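Local coordinates for protein apoptosis regulator Bcl-2 homolog (Murid herpesvirus 4, PDB 4MI8) that protects infected host cells from apoptosis and inhibits starvation-induced autophagy by binding host Beclin 1, thereby supporting latent and chronic infection, at residues T44-F49 and F92-R97. Residues are numbered along the deposited sequence; the frame is centred on the assembly and turned at random.
Sequences TLTQEF and FFDVGR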
# COMPACT_ATOMS: atom_id res chain seq x y z
N THR A 44 -4.65 5.20 7.57
CA THR A 44 -4.09 6.37 8.34
C THR A 44 -2.54 6.46 8.15
O THR A 44 -2.02 7.53 7.89
CB THR A 44 -4.38 6.20 9.81
OG1 THR A 44 -5.77 6.14 9.98
CG2 THR A 44 -3.83 7.25 10.59
N LEU A 45 -1.80 5.35 8.23
CA LEU A 45 -0.34 5.41 7.98
C LEU A 45 -0.10 5.94 6.56
O LEU A 45 0.74 6.82 6.33
CB LEU A 45 0.34 4.04 8.21
CG LEU A 45 0.16 3.58 9.68
CD1 LEU A 45 0.56 2.12 9.94
CD2 LEU A 45 0.87 4.54 10.59
N THR A 46 -0.86 5.42 5.58
CA THR A 46 -0.64 5.90 4.20
C THR A 46 -0.91 7.38 4.06
O THR A 46 -0.22 8.06 3.31
CB THR A 46 -1.38 5.09 3.08
OG1 THR A 46 -2.80 5.24 3.19
CG2 THR A 46 -1.03 3.55 3.07
N GLN A 47 -1.91 7.89 4.76
CA GLN A 47 -2.19 9.31 4.68
C GLN A 47 -1.07 10.11 5.28
O GLN A 47 -0.71 11.16 4.76
CB GLN A 47 -3.54 9.61 5.32
CG GLN A 47 -4.73 9.15 4.45
CD GLN A 47 -6.05 9.18 5.19
OE1 GLN A 47 -6.08 8.93 6.40
NE2 GLN A 47 -7.18 9.44 4.48
N GLU A 48 -0.49 9.62 6.34
CA GLU A 48 0.64 10.30 6.97
C GLU A 48 1.86 10.27 6.04
O GLU A 48 2.58 11.28 5.85
CB GLU A 48 1.06 9.57 8.22
CG GLU A 48 0.31 9.95 9.44
CD GLU A 48 0.42 11.47 9.71
OE1 GLU A 48 1.53 11.95 9.99
OE2 GLU A 48 -0.62 12.19 9.63
N PHE A 49 2.08 9.10 5.43
CA PHE A 49 3.22 8.94 4.50
C PHE A 49 3.01 9.90 3.28
O PHE A 49 3.91 10.59 2.85
CB PHE A 49 3.23 7.52 4.04
CG PHE A 49 4.30 7.19 3.03
CD1 PHE A 49 4.09 7.47 1.65
CD2 PHE A 49 5.49 6.49 3.44
CE1 PHE A 49 5.08 7.11 0.73
CE2 PHE A 49 6.46 6.14 2.48
CZ PHE A 49 6.27 6.46 1.13
N PHE A 92 4.36 1.00 0.14
CA PHE A 92 3.76 -0.05 -0.69
C PHE A 92 2.21 0.10 -0.66
O PHE A 92 1.49 0.05 -1.71
CB PHE A 92 4.28 -1.39 -0.13
CG PHE A 92 3.46 -2.62 -0.49
CD1 PHE A 92 2.41 -3.00 0.30
CD2 PHE A 92 3.90 -3.51 -1.51
CE1 PHE A 92 1.74 -4.21 0.05
CE2 PHE A 92 3.21 -4.70 -1.78
CZ PHE A 92 2.12 -5.06 -0.98
N PHE A 93 1.68 0.24 0.53
CA PHE A 93 0.23 0.37 0.59
C PHE A 93 -0.22 1.67 -0.01
O PHE A 93 -1.33 1.73 -0.51
CB PHE A 93 -0.28 0.21 2.04
CG PHE A 93 -0.45 -1.24 2.46
CD1 PHE A 93 -1.50 -2.01 1.93
CD2 PHE A 93 0.48 -1.86 3.37
CE1 PHE A 93 -1.63 -3.35 2.29
CE2 PHE A 93 0.35 -3.26 3.71
CZ PHE A 93 -0.68 -3.99 3.19
N ASP A 94 0.58 2.74 0.10
CA ASP A 94 0.08 4.06 -0.41
C ASP A 94 0.14 4.03 -1.90
O ASP A 94 -0.64 4.73 -2.59
CB ASP A 94 1.00 5.21 0.03
CG ASP A 94 0.38 6.56 -0.21
OD1 ASP A 94 -0.88 6.67 -0.15
OD2 ASP A 94 1.13 7.57 -0.41
N VAL A 95 1.14 3.30 -2.44
CA VAL A 95 1.09 3.11 -3.92
C VAL A 95 -0.20 2.40 -4.36
O VAL A 95 -0.90 2.86 -5.31
CB VAL A 95 2.32 2.37 -4.44
CG1 VAL A 95 2.07 1.92 -5.88
CG2 VAL A 95 3.58 3.28 -4.20
N GLY A 96 -0.55 1.32 -3.65
CA GLY A 96 -1.81 0.59 -3.98
C GLY A 96 -3.03 1.50 -3.76
O GLY A 96 -4.01 1.41 -4.50
N ARG A 97 -3.00 2.36 -2.73
CA ARG A 97 -4.11 3.27 -2.50
C ARG A 97 -4.24 4.28 -3.62
O ARG A 97 -5.35 4.61 -4.01
CB ARG A 97 -3.95 4.03 -1.19
CG ARG A 97 -5.09 4.99 -0.92
CD ARG A 97 -5.04 5.68 0.48
NE ARG A 97 -3.87 6.56 0.62
CZ ARG A 97 -3.95 7.90 0.70
NH1 ARG A 97 -5.12 8.53 0.70
NH2 ARG A 97 -2.87 8.64 0.87
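Thr46 points its methyl at helix 86-103: its CG2 lies 3.5 Å from Asp94 N and 3.6 Å from Phe93 CB, and the two CA atoms of Thr46 and Asp94 are 5.0 Å apart. The axes of the short segments approach to 9.0 Å while running nearly perpendicular, at 91°. Phe49 adds a contact of ring carbon against carboxylate: its CD1 sits 3.6 Å from Asp94 OD2, ring and carboxylate planes 72° apart. This is the all-helical Bcl-2 fold, in which helix 86-103 is the core helix, packed among its neighbours; Phe93 turns its ring away from Thr46 toward helix 8-23. Leu45, Glu48, Phe49 and, from the other helix, Val95 touch the bound Beclin 1 BH3 peptide, which places the crossing beside the BH3-binding groove. Within helix 86-103, Arg97 bends at chi3 (65°), which brings its guanidinium back alongside the Asp94 carboxylate: NH2 donates to OD1 at 3.0 Å in a salt bridge, on the syn side but somewhat out of the carboxylate plane, and NE adds a weak bond to the same oxygen. Asp94 OD2 reaches outward, hydrogen-bonding Tyr61 OH and forming a salt bridge with Arg50 of helix 33-56, so the carboxylate ties the two helices together. Thr46 OG1 comes near Arg97 NE at a poor angle, and bonds instead to Ile43 O. Over one face of the guanidinium, toward its rim, lies Gln47 CG, 3.8 Å from Arg97 NH1.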